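Local coordinates for iron-regulated outer membrane protein (PDB 4B7O), which serves as a TonB-dependent iron transporter of the meningococcal outer membrane and probably takes up iron-loaded siderophores, at residues 121-126 / 327-332; 155-160 / 448-453; 261-266 / 317-322; 366-371 / 378-383; 462-467 / 482-487. One frame throughout, in Å; residues are numbered along the deposited sequence.

Interaction 1: residues 121-126 / 327-332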
# COMPACT_ATOMS: atom_id res chain seq x y z
N VAL A 121 -0.58 8.40 0.25
CA VAL A 121 -1.82 9.13 0.14
C VAL A 121 -1.52 10.57 0.28
O VAL A 121 -0.84 10.95 1.22
CB VAL A 121 -3.00 8.59 1.04
CG1 VAL A 121 -2.63 7.33 1.82
CG2 VAL A 121 -3.66 9.68 1.89
N ASP A 122 -2.03 11.36 -0.66
CA ASP A 122 -1.62 12.74 -0.86
C ASP A 122 -0.10 12.99 -0.83
O ASP A 122 0.37 14.05 -0.41
CB ASP A 122 -2.35 13.63 0.11
CG ASP A 122 -3.83 13.64 -0.14
OD1 ASP A 122 -4.24 13.63 -1.33
OD2 ASP A 122 -4.60 13.66 0.84
N ASN A 123 0.66 12.00 -1.31
CA ASN A 123 2.08 12.14 -1.33
C ASN A 123 2.75 12.17 0.07
O ASN A 123 3.72 12.88 0.28
CB ASN A 123 2.50 13.40 -2.12
CG ASN A 123 3.86 13.21 -2.80
OD1 ASN A 123 4.21 12.09 -3.19
ND2 ASN A 123 4.63 14.28 -2.92
N ALA A 124 2.22 11.40 1.02
CA ALA A 124 2.84 11.20 2.29
C ALA A 124 2.78 9.74 2.61
O ALA A 124 1.74 9.12 2.48
CB ALA A 124 2.12 12.00 3.35
N TYR A 125 3.88 9.19 3.10
CA TYR A 125 3.94 7.78 3.36
C TYR A 125 5.17 7.52 4.23
O TYR A 125 6.15 8.25 4.21
CB TYR A 125 4.09 7.02 2.02
CG TYR A 125 5.24 7.57 1.10
CD1 TYR A 125 5.01 8.60 0.21
CD2 TYR A 125 6.51 7.04 1.15
CE1 TYR A 125 6.03 9.12 -0.60
CE2 TYR A 125 7.52 7.52 0.33
CZ TYR A 125 7.26 8.56 -0.54
OH TYR A 125 8.25 9.04 -1.34
N SER A 126 5.15 6.41 4.90
CA SER A 126 6.14 6.09 5.89
C SER A 126 6.49 4.67 5.57
O SER A 126 5.70 3.97 4.97
CB SER A 126 5.44 6.14 7.26
OG SER A 126 6.09 5.35 8.20
N ASP A 327 5.18 21.89 -7.43
CA ASP A 327 4.27 21.35 -6.45
C ASP A 327 5.07 20.98 -5.17
O ASP A 327 6.12 20.32 -5.25
CB ASP A 327 3.41 20.23 -7.05
CG ASP A 327 3.90 18.82 -6.67
OD1 ASP A 327 5.13 18.61 -6.54
OD2 ASP A 327 3.05 17.90 -6.54
N ALA A 328 4.59 21.43 -4.01
CA ALA A 328 5.24 21.06 -2.75
C ALA A 328 4.23 20.54 -1.79
O ALA A 328 3.10 20.96 -1.77
CB ALA A 328 5.87 22.27 -2.12
N ASN A 329 4.64 19.63 -0.95
CA ASN A 329 3.81 19.36 0.18
C ASN A 329 4.57 19.27 1.51
O ASN A 329 5.82 19.09 1.53
CB ASN A 329 2.92 18.16 -0.08
CG ASN A 329 3.65 16.86 0.00
OD1 ASN A 329 4.80 16.71 -0.49
ND2 ASN A 329 3.00 15.86 0.65
N ALA A 330 3.83 19.43 2.60
CA ALA A 330 4.44 19.18 3.90
C ALA A 330 3.44 18.45 4.77
O ALA A 330 2.27 18.82 4.84
CB ALA A 330 4.81 20.50 4.55
N TYR A 331 3.91 17.44 5.47
CA TYR A 331 2.99 16.70 6.21
C TYR A 331 3.54 16.14 7.51
O TYR A 331 4.75 16.05 7.73
CB TYR A 331 2.49 15.56 5.29
CG TYR A 331 3.55 14.58 4.99
CD1 TYR A 331 3.79 13.53 5.81
CD2 TYR A 331 4.38 14.76 3.87
CE1 TYR A 331 4.81 12.64 5.53
CE2 TYR A 331 5.38 13.88 3.57
CZ TYR A 331 5.59 12.83 4.39
OH TYR A 331 6.58 11.95 4.07
N VAL A 332 2.60 15.63 8.31
CA VAL A 332 2.87 14.89 9.57
C VAL A 332 1.99 13.69 9.59
O VAL A 332 0.79 13.78 9.54
CB VAL A 332 2.47 15.76 10.78
CG1 VAL A 332 2.87 15.08 12.07
CG2 VAL A 332 3.09 17.16 10.66

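Interaction 2: residues 155-160 / 448-453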
# COMPACT_ATOMS: atom_id res chain seq x y z
N SER A 155 11.34 6.61 -11.74
CA SER A 155 12.36 7.46 -12.33
C SER A 155 12.84 8.39 -11.22
O SER A 155 12.44 8.23 -10.06
CB SER A 155 11.81 8.22 -13.54
OG SER A 155 10.71 9.03 -13.17
N ALA A 156 13.69 9.35 -11.56
CA ALA A 156 14.32 10.20 -10.57
C ALA A 156 13.32 10.99 -9.74
O ALA A 156 13.51 11.13 -8.56
CB ALA A 156 15.31 11.16 -11.24
N SER A 157 12.28 11.48 -10.37
CA SER A 157 11.37 12.34 -9.69
C SER A 157 10.30 11.63 -8.83
O SER A 157 9.43 12.29 -8.29
CB SER A 157 10.70 13.23 -10.71
OG SER A 157 9.68 12.52 -11.36
N ALA A 158 10.36 10.31 -8.68
CA ALA A 158 9.25 9.59 -7.97
C ALA A 158 9.16 9.86 -6.45
O ALA A 158 8.07 9.99 -5.89
CB ALA A 158 9.35 8.09 -8.22
N GLY A 159 10.30 9.92 -5.78
CA GLY A 159 10.32 10.15 -4.35
C GLY A 159 11.33 9.23 -3.72
O GLY A 159 12.15 8.63 -4.39
N ILE A 160 11.21 9.07 -2.42
CA ILE A 160 12.17 8.28 -1.66
C ILE A 160 11.79 6.82 -1.74
O ILE A 160 10.64 6.49 -1.68
CB ILE A 160 12.07 8.69 -0.16
CG1 ILE A 160 11.97 10.21 -0.09
CG2 ILE A 160 13.21 8.05 0.67
CD1 ILE A 160 12.14 10.80 1.29
N TYR A 448 16.94 15.42 -6.91
CA TYR A 448 16.91 14.70 -8.15
C TYR A 448 16.84 15.74 -9.19
O TYR A 448 16.35 16.85 -8.93
CB TYR A 448 15.64 13.83 -8.28
CG TYR A 448 14.34 14.62 -8.27
CD1 TYR A 448 13.82 15.17 -9.42
CD2 TYR A 448 13.64 14.82 -7.09
CE1 TYR A 448 12.64 15.88 -9.41
CE2 TYR A 448 12.47 15.56 -7.07
CZ TYR A 448 11.98 16.07 -8.22
OH TYR A 448 10.83 16.78 -8.18
N ILE A 449 17.26 15.36 -10.38
CA ILE A 449 17.07 16.21 -11.56
C ILE A 449 16.72 15.27 -12.72
O ILE A 449 17.31 14.19 -12.85
CB ILE A 449 18.36 17.06 -11.84
CG1 ILE A 449 18.29 17.61 -13.25
CG2 ILE A 449 19.63 16.22 -11.71
CD1 ILE A 449 19.28 18.71 -13.50
N GLU A 450 15.76 15.65 -13.53
CA GLU A 450 15.25 14.76 -14.55
C GLU A 450 14.92 15.57 -15.78
O GLU A 450 14.28 16.63 -15.69
CB GLU A 450 13.97 14.08 -14.06
CG GLU A 450 13.50 12.93 -14.92
CD GLU A 450 12.29 12.21 -14.33
OE1 GLU A 450 11.19 12.83 -14.34
OE2 GLU A 450 12.44 11.03 -13.86
N ALA A 451 15.32 15.04 -16.93
CA ALA A 451 15.09 15.75 -18.19
C ALA A 451 14.08 15.02 -19.08
O ALA A 451 14.15 13.81 -19.22
CB ALA A 451 16.43 15.94 -18.93
N ILE A 452 13.16 15.75 -19.67
CA ILE A 452 12.22 15.10 -20.52
C ILE A 452 12.22 15.87 -21.80
O ILE A 452 11.91 17.07 -21.81
CB ILE A 452 10.82 15.08 -19.88
CG1 ILE A 452 10.87 14.28 -18.58
CG2 ILE A 452 9.75 14.50 -20.80
CD1 ILE A 452 9.82 14.72 -17.62
N HIS A 453 12.56 15.14 -22.87
CA HIS A 453 12.67 15.68 -24.23
C HIS A 453 11.81 14.93 -25.21
O HIS A 453 11.99 13.71 -25.42
CB HIS A 453 14.13 15.64 -24.70
CG HIS A 453 14.34 16.32 -26.04
ND1 HIS A 453 13.63 17.41 -26.43
CD2 HIS A 453 15.19 16.02 -27.09
CE1 HIS A 453 14.02 17.78 -27.65
NE2 HIS A 453 14.98 16.93 -28.05

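Interaction 3: residues 261-266 / 317-322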
# COMPACT_ATOMS: atom_id res chain seq x y z
N ASP A 261 -5.18 34.65 -9.53
CA ASP A 261 -5.93 34.55 -10.76
C ASP A 261 -6.02 33.13 -11.33
O ASP A 261 -6.20 32.94 -12.53
CB ASP A 261 -5.34 35.53 -11.79
CG ASP A 261 -6.41 36.30 -12.52
OD1 ASP A 261 -7.14 35.65 -13.31
OD2 ASP A 261 -6.54 37.53 -12.28
N GLY A 262 -5.92 32.13 -10.47
CA GLY A 262 -6.11 30.77 -10.91
C GLY A 262 -4.83 30.01 -10.93
O GLY A 262 -4.83 28.79 -10.98
N ASP A 263 -3.71 30.70 -10.87
CA ASP A 263 -2.42 30.00 -10.92
C ASP A 263 -1.90 29.40 -9.65
O ASP A 263 -0.77 28.91 -9.66
CB ASP A 263 -1.35 30.96 -11.38
CG ASP A 263 -1.45 31.26 -12.83
OD1 ASP A 263 -2.39 30.74 -13.49
OD2 ASP A 263 -0.57 32.03 -13.29
N HIS A 264 -2.62 29.49 -8.54
CA HIS A 264 -2.05 29.00 -7.29
C HIS A 264 -3.08 28.36 -6.48
O HIS A 264 -4.25 28.78 -6.46
CB HIS A 264 -1.47 30.11 -6.48
CG HIS A 264 -0.33 30.79 -7.12
ND1 HIS A 264 -0.48 31.62 -8.18
CD2 HIS A 264 1.04 30.76 -6.83
CE1 HIS A 264 0.73 32.10 -8.55
NE2 HIS A 264 1.66 31.57 -7.72
N ARG A 265 -2.66 27.33 -5.78
CA ARG A 265 -3.61 26.62 -4.97
C ARG A 265 -2.94 26.14 -3.69
O ARG A 265 -1.81 25.68 -3.74
CB ARG A 265 -4.16 25.46 -5.79
CG ARG A 265 -5.36 24.80 -5.17
CD ARG A 265 -5.61 23.45 -5.83
NE ARG A 265 -6.64 22.68 -5.14
CZ ARG A 265 -7.72 23.20 -4.54
NH1 ARG A 265 -7.97 24.50 -4.51
NH2 ARG A 265 -8.58 22.38 -3.95
N ILE A 266 -3.63 26.32 -2.56
CA ILE A 266 -3.17 25.82 -1.26
C ILE A 266 -4.30 24.96 -0.69
O ILE A 266 -5.49 25.34 -0.69
CB ILE A 266 -2.92 26.98 -0.25
CG1 ILE A 266 -2.05 28.02 -0.87
CG2 ILE A 266 -2.13 26.54 0.96
CD1 ILE A 266 -0.59 27.66 -0.69
N GLY A 317 1.78 25.91 -7.59
CA GLY A 317 1.94 27.10 -8.46
C GLY A 317 2.47 26.95 -9.89
O GLY A 317 3.43 26.21 -10.13
N LYS A 318 1.84 27.66 -10.84
CA LYS A 318 2.30 27.76 -12.24
C LYS A 318 2.85 29.14 -12.60
O LYS A 318 2.35 30.14 -12.10
CB LYS A 318 1.15 27.49 -13.21
CG LYS A 318 -0.10 26.95 -12.58
CD LYS A 318 -1.30 27.78 -13.06
CE LYS A 318 -1.78 27.50 -14.47
NZ LYS A 318 -2.49 26.17 -14.46
N ASP A 319 3.85 29.18 -13.50
CA ASP A 319 4.19 30.41 -14.24
C ASP A 319 4.88 31.36 -13.35
O ASP A 319 4.56 32.53 -13.32
CB ASP A 319 2.95 31.10 -14.81
CG ASP A 319 2.28 30.30 -15.89
OD1 ASP A 319 3.00 29.50 -16.54
OD2 ASP A 319 1.06 30.45 -16.11
N LEU A 320 5.84 30.82 -12.62
CA LEU A 320 6.54 31.54 -11.59
C LEU A 320 7.89 32.02 -12.14
O LEU A 320 8.98 31.76 -11.55
CB LEU A 320 6.73 30.61 -10.41
CG LEU A 320 7.01 31.25 -9.05
CD1 LEU A 320 5.85 30.94 -8.09
CD2 LEU A 320 8.37 30.75 -8.54
N GLY A 321 7.83 32.74 -13.26
CA GLY A 321 9.05 33.17 -13.92
C GLY A 321 9.74 31.96 -14.53
O GLY A 321 9.15 31.25 -15.35
N PHE A 322 10.97 31.68 -14.10
CA PHE A 322 11.72 30.57 -14.71
C PHE A 322 11.24 29.13 -14.33
O PHE A 322 11.68 28.10 -14.89
CB PHE A 322 13.24 30.80 -14.54
CG PHE A 322 13.80 30.38 -13.20
CD1 PHE A 322 14.03 29.01 -12.91
CD2 PHE A 322 14.16 31.34 -12.22
CE1 PHE A 322 14.58 28.62 -11.69
CE2 PHE A 322 14.70 30.95 -10.99
CZ PHE A 322 14.92 29.59 -10.73

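Interaction 4: residues 366-371 / 378-383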
# COMPACT_ATOMS: atom_id res chain seq x y z
N PHE A 366 9.54 19.23 -2.45
CA PHE A 366 9.46 20.34 -3.40
C PHE A 366 9.85 19.83 -4.79
O PHE A 366 10.96 19.35 -4.99
CB PHE A 366 10.38 21.47 -3.00
CG PHE A 366 10.09 22.04 -1.63
CD1 PHE A 366 10.60 21.43 -0.47
CD2 PHE A 366 9.34 23.21 -1.50
CE1 PHE A 366 10.35 21.95 0.80
CE2 PHE A 366 9.10 23.75 -0.22
CZ PHE A 366 9.60 23.11 0.92
N ASN A 367 8.92 19.92 -5.72
CA ASN A 367 9.17 19.48 -7.08
C ASN A 367 9.03 20.66 -8.04
O ASN A 367 7.95 21.24 -8.14
CB ASN A 367 8.20 18.34 -7.41
CG ASN A 367 8.19 17.25 -6.32
OD1 ASN A 367 9.08 16.36 -6.26
ND2 ASN A 367 7.20 17.33 -5.40
N PHE A 368 10.14 21.03 -8.70
CA PHE A 368 10.17 22.09 -9.73
C PHE A 368 10.25 21.60 -11.18
O PHE A 368 11.02 20.66 -11.49
CB PHE A 368 11.40 22.95 -9.53
CG PHE A 368 11.51 23.57 -8.19
CD1 PHE A 368 10.93 24.83 -7.94
CD2 PHE A 368 12.24 22.93 -7.17
CE1 PHE A 368 11.08 25.43 -6.69
CE2 PHE A 368 12.38 23.53 -5.91
CZ PHE A 368 11.80 24.78 -5.68
N ASP A 369 9.52 22.30 -12.05
CA ASP A 369 9.61 22.21 -13.52
C ASP A 369 9.98 23.52 -14.22
O ASP A 369 9.20 24.50 -14.20
CB ASP A 369 8.27 21.82 -14.09
CG ASP A 369 7.80 20.47 -13.61
OD1 ASP A 369 8.66 19.67 -13.19
OD2 ASP A 369 6.58 20.22 -13.68
N SER A 370 11.13 23.51 -14.89
CA SER A 370 11.48 24.57 -15.87
C SER A 370 11.62 24.02 -17.32
O SER A 370 12.40 23.08 -17.61
CB SER A 370 12.76 25.33 -15.49
OG SER A 370 13.25 24.93 -14.24
N ARG A 371 10.82 24.62 -18.20
CA ARG A 371 10.88 24.47 -19.64
C ARG A 371 12.22 24.97 -20.22
O ARG A 371 12.66 26.08 -19.95
CB ARG A 371 9.72 25.29 -20.23
CG ARG A 371 9.65 25.22 -21.73
CD ARG A 371 8.27 24.79 -22.18
NE ARG A 371 7.96 23.44 -21.72
CZ ARG A 371 6.74 22.91 -21.67
NH1 ARG A 371 5.68 23.62 -22.07
NH2 ARG A 371 6.58 21.66 -21.22
N LEU A 378 12.57 20.24 -17.77
CA LEU A 378 13.59 19.84 -16.81
C LEU A 378 12.89 19.77 -15.45
O LEU A 378 12.13 20.69 -15.09
CB LEU A 378 14.67 20.92 -16.76
CG LEU A 378 15.96 20.60 -15.98
CD1 LEU A 378 16.51 19.20 -16.23
CD2 LEU A 378 17.05 21.62 -16.30
N LYS A 379 13.10 18.68 -14.71
CA LYS A 379 12.47 18.58 -13.37
C LYS A 379 13.55 18.44 -12.35
O LYS A 379 14.53 17.72 -12.58
CB LYS A 379 11.57 17.36 -13.23
CG LYS A 379 10.26 17.36 -14.00
CD LYS A 379 9.74 15.94 -14.09
CE LYS A 379 8.50 15.66 -13.27
NZ LYS A 379 7.46 16.68 -13.63
N TYR A 380 13.37 19.12 -11.21
CA TYR A 380 14.32 18.95 -10.11
C TYR A 380 13.53 19.23 -8.83
O TYR A 380 12.53 19.96 -8.83
CB TYR A 380 15.53 19.90 -10.29
CG TYR A 380 15.06 21.31 -10.61
CD1 TYR A 380 14.55 21.60 -11.85
CD2 TYR A 380 15.04 22.34 -9.63
CE1 TYR A 380 14.09 22.86 -12.18
CE2 TYR A 380 14.55 23.62 -9.95
CZ TYR A 380 14.09 23.87 -11.23
OH TYR A 380 13.55 25.09 -11.61
N GLY A 381 13.99 18.62 -7.75
CA GLY A 381 13.39 18.87 -6.49
C GLY A 381 14.09 18.19 -5.37
O GLY A 381 15.18 17.61 -5.54
N ILE A 382 13.41 18.20 -4.24
CA ILE A 382 14.01 17.84 -2.92
C ILE A 382 13.01 17.02 -2.12
O ILE A 382 11.84 17.35 -2.09
CB ILE A 382 14.26 19.13 -2.11
CG1 ILE A 382 15.31 19.98 -2.79
CG2 ILE A 382 14.80 18.81 -0.72
CD1 ILE A 382 16.68 19.33 -2.67
N ASN A 383 13.49 15.97 -1.47
CA ASN A 383 12.68 15.09 -0.67
C ASN A 383 13.28 15.04 0.71
O ASN A 383 14.47 14.74 0.84
CB ASN A 383 12.74 13.67 -1.24
CG ASN A 383 12.32 13.58 -2.69
OD1 ASN A 383 13.08 13.06 -3.51
ND2 ASN A 383 11.11 14.09 -3.01

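Interaction 5: residues 462-467 / 482-487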
# COMPACT_ATOMS: atom_id res chain seq x y z
N GLY A 462 15.55 11.24 -18.85
CA GLY A 462 16.78 10.79 -18.18
C GLY A 462 16.78 11.49 -16.83
O GLY A 462 16.27 12.62 -16.69
N GLY A 463 17.33 10.85 -15.82
CA GLY A 463 17.32 11.57 -14.56
C GLY A 463 18.28 11.04 -13.58
O GLY A 463 18.77 9.90 -13.73
N LEU A 464 18.54 11.82 -12.54
CA LEU A 464 19.49 11.36 -11.52
C LEU A 464 18.94 11.75 -10.15
O LEU A 464 18.35 12.82 -10.02
CB LEU A 464 20.85 12.05 -11.74
CG LEU A 464 22.11 11.61 -10.99
CD1 LEU A 464 22.32 10.09 -11.02
CD2 LEU A 464 23.33 12.32 -11.60
N ARG A 465 19.16 10.88 -9.16
CA ARG A 465 18.79 11.17 -7.78
C ARG A 465 19.97 11.00 -6.89
O ARG A 465 20.73 10.05 -7.04
CB ARG A 465 17.77 10.18 -7.22
CG ARG A 465 16.39 10.43 -7.68
CD ARG A 465 15.47 9.40 -7.01
NE ARG A 465 15.34 9.66 -5.57
CZ ARG A 465 14.63 10.65 -5.06
NH1 ARG A 465 13.90 11.48 -5.84
NH2 ARG A 465 14.63 10.81 -3.74
N TYR A 466 20.03 11.87 -5.89
CA TYR A 466 20.94 11.73 -4.80
C TYR A 466 20.12 11.35 -3.57
O TYR A 466 19.29 12.12 -3.14
CB TYR A 466 21.67 13.07 -4.61
CG TYR A 466 22.67 12.94 -3.53
CD1 TYR A 466 23.69 12.00 -3.64
CD2 TYR A 466 22.54 13.66 -2.34
CE1 TYR A 466 24.60 11.82 -2.63
CE2 TYR A 466 23.45 13.48 -1.30
CZ TYR A 466 24.47 12.56 -1.46
OH TYR A 466 25.39 12.36 -0.46
N ASP A 467 20.32 10.16 -3.02
CA ASP A 467 19.51 9.67 -1.91
C ASP A 467 20.41 9.49 -0.72
O ASP A 467 21.40 8.74 -0.82
CB ASP A 467 18.89 8.30 -2.24
CG ASP A 467 17.54 8.40 -2.97
OD1 ASP A 467 17.53 8.44 -4.23
OD2 ASP A 467 16.47 8.36 -2.29
N SER A 482 24.83 7.21 1.30
CA SER A 482 24.15 7.93 0.25
C SER A 482 24.42 7.14 -1.00
O SER A 482 25.32 6.30 -1.02
CB SER A 482 24.64 9.37 0.15
OG SER A 482 26.04 9.39 0.07
N ASN A 483 23.61 7.37 -2.03
CA ASN A 483 23.79 6.69 -3.31
C ASN A 483 23.38 7.69 -4.41
O ASN A 483 22.56 8.58 -4.18
CB ASN A 483 22.92 5.43 -3.45
CG ASN A 483 23.12 4.40 -2.36
OD1 ASN A 483 22.94 4.68 -1.17
ND2 ASN A 483 23.41 3.16 -2.76
N LEU A 484 23.95 7.52 -5.61
CA LEU A 484 23.47 8.23 -6.82
C LEU A 484 22.62 7.26 -7.64
O LEU A 484 23.04 6.14 -7.92
CB LEU A 484 24.67 8.70 -7.67
CG LEU A 484 25.17 10.14 -7.50
CD1 LEU A 484 24.15 11.22 -7.85
CD2 LEU A 484 25.69 10.38 -6.09
N ASN A 485 21.43 7.68 -8.03
CA ASN A 485 20.58 6.77 -8.77
C ASN A 485 20.17 7.31 -10.11
O ASN A 485 19.42 8.30 -10.17
CB ASN A 485 19.36 6.40 -7.95
CG ASN A 485 19.70 5.79 -6.62
OD1 ASN A 485 20.25 4.66 -6.50
ND2 ASN A 485 19.33 6.49 -5.61
N PRO A 486 20.68 6.70 -11.20
CA PRO A 486 20.46 7.17 -12.56
C PRO A 486 19.30 6.48 -13.19
O PRO A 486 19.13 5.29 -13.00
CB PRO A 486 21.74 6.77 -13.29
CG PRO A 486 22.24 5.57 -12.58
CD PRO A 486 21.81 5.74 -11.15
N SER A 487 18.49 7.19 -13.93
CA SER A 487 17.41 6.51 -14.60
C SER A 487 17.16 7.07 -16.00
O SER A 487 17.31 8.29 -16.21
CB SER A 487 16.14 6.62 -13.74
OG SER A 487 15.68 7.96 -13.73
O HOH W 1 21.16 6.08 0.17

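Interaction 1: residues 121-126 / 327-332
Y331 of the barrel wall lays its ring over the methyl of A124, at the end of a plug turn. Its first torsion puts CG between the backbone N and the carbonyl carbon (chi1 67°), and the ring turns to lie against 121-126. Going outward, Y331 CB is 4.1 Å from A124 CB. CG and CD1 come closer, and CD1 is 3.3 Å from A124 CB. That methyl sits almost over the ring centre, 3.3 Å from the centroid, a clear CH-pi contact. Along the CD2-CE2 edge, on the same side of the ring plane as the methyl, Y331 CE2 lies 3.8 Å from N123 O. At the tip, OH is 3.7 Å from Y125 O.

The side chains of N329 and N123 cross at about a right angle, while their amide planes are only 28° apart. N329 ND2 gives a hydrogen bond of 3.1 Å to N123 O, approaching from above the carbonyl plane. A weak bond of 3.4 Å runs back from N123 ND2 to N329 OD1. N329 OD1 also takes a hydrogen bond from N365.

V121 to A124 form a type I' beta turn, so the plug presents a tight turn to the wall. The turn follows plug strand 118-121, and D122 is held to T171 behind it. Strand 323-339 runs between strands 303-320 and 355-373, whose N310, N312 and T361 also touch Y331.

Interaction 2: residues 155-160 / 448-453
The backbone of 155-160 turns tightly, with A158 N bonded to S155 O, and comes closest to the extended strand 448-453 at A156 and Y448, whose CA atoms are 5.7 Å apart. This is a plug-to-barrel contact of a TonB-dependent transporter: a loop of the plug rests on the inner wall of the beta barrel.

Y448 turns its ring broadside to the loop. S157 CA stands over one face, 3.8 Å from the ring centroid and 13° off the normal, a CH-pi contact. S157 CB meets the same ring at CE1, 3.5 Å away. Nearer the strand, A156 O lies 3.5 Å from Y448 CB, and A156 CB is 4.0 Å from the same atom. The ring is also fixed at its far end, where the Y448 hydroxyl bonds to N367 on strand 355-373, two strands along the wall. A156 O has its own partner in the wall, R465 NH1.

E450 reaches up beside the tyrosine. CG is anti to the backbone N (chi1 -168°) and the chain runs on extended, which carries the carboxylate to the two serines. The contact of S155 OG with OE2 is doubtful, because OE2 is crowded in the model. A156 N also lies near OE2, and it has a weak bond to S487 OG. On the other oxygen, S157 OG gives a weak hydrogen bond of 3.4 Å to E450 OE1.

Interaction 3: residues 261-266 / 317-322
D263 has CG anti to its carbonyl carbon (chi1 -73°), while K318 bends at chi2, chi3 and chi4, and together these torsions lay the lysine chain across the carboxylate. The two side chains cross at about a right angle. Contact is through the lysine methylenes: K318 CD is 3.2 Å from D263 OD1, and CE is 3.4 Å from the same oxygen. The ammonium goes past, with K318 NZ 4.7 Å from D263 OD1, so the opposite charges are near without forming a salt bridge.

The other oxygen has an acidic neighbour. D263 OD2 lies 3.6 Å from D319 OD2, which may raise the proton affinity of one of them.

The backbone holds the strands together here. K318 N bonds to D263 O at 3.1 Å, nearly straight at 167°. H264 and G317 form an antiparallel non-hydrogen-bonded pair. H264 CD2 is 4.1 Å from G317 CA, and L320 CD1 comes to the edge of the imidazole.

The contact lies at the strand ends beside short turns, probably on the periplasmic side of the barrel. Strand 264-276 runs between 246-259 and 303-320. The H264 ring meets F259, and R265 forms a salt bridge with D213.

Interaction 4: residues 366-371 / 378-383
A beta hairpin of the barrel wall joins 366-371 to 378-383, two antiparallel strands paired in register from F366 with I382 to S370 with L378. Three hydrogen-bonded pairs carry it. In the middle one, F368 N bonds to Y380 O at 2.6 Å and Y380 N to F368 O at 2.8 Å.

On the face of F368 and Y380, the tyrosine side chain leans across its partner strand. A first torsion of 48° swings the Y380 ring over toward F368 and S370. F368 CB sits over one face, offset toward the rim, 3.5 Å from the centroid. The two rings are nearly parallel, at 11°, but slid so far apart that they barely overlap. The hydroxyl ends at S370: Y380 OH gives a hydrogen bond to S370 OG at 2.7 Å, and OG lies in the plane of the ring at its edge.

These residues point outward from the beta barrel of a TonB-dependent transporter. N367, D369 and K379 point inward, to the side where K379 touches S157 of the plug.

D369 and K379 lie side by side on that inner face. K379 NZ meets D369 OD1 from the syn side at 3.3 Å, 24° out of the carboxylate plane, in a salt bridge. Further along, N367 ND2 gives a hydrogen bond to D327.

Interaction 5: residues 462-467 / 482-487
D467 OD1 is gripped from two directions, by N485 ND2 across the strands and by R465 NE of its own strand. R465 NE is 2.8 Å from D467 OD1, in a salt bridge met on the syn side of the carboxylate. The N485 bond is weak: ND2 is 3.0 Å from OD1 but poorly angled (125°), with amide and carboxylate planes 62° apart. R465 bends at chi3 (70°), which turns its guanidinium back toward D467. It also bonds N383, while N485 OD1 takes a bond from R536 NE.

These two strands form a beta hairpin of the barrel wall. R465, D467 and N485 lie on its inner face; L464, Y466 and L484 lie on the outer one.

L484 spans the outer pair. Its CD1 is 3.8 Å from L464 CG. L484 CD2 meets the edge of the Y466 ring, 3.6 Å from Y466 CD1. At the end of that ring, S482 OG gives a weak hydrogen bond to Y466 OH at 3.1 Å.

A water closes the far end. It gives one bond to D467 O and another to N483 OD1, 2.6 Å away. D467 O also accepts from N483 N at 2.9 Å.

In the fold
From the N terminus, the plug comes first. Interaction 1 closes a long loop from the plug turn to strand 323-339, and interaction 2 closes a longer one to strand 441-455. The two cross, since 155-160 lies inside the first loop and 448-453 beyond it. Interaction 3 lies within both loops. Interaction 4 is a short hairpin closure that follows interaction 1 but falls within the loop of interaction 2. Interaction 5 comes after all the others, in a later hairpin. Interactions 1 and 2 fasten the plug to the wall and meet at Y125 and I160. Interactions 3, 4 and 5 join neighbouring strands of the wall, and N383 with R465 links the last two.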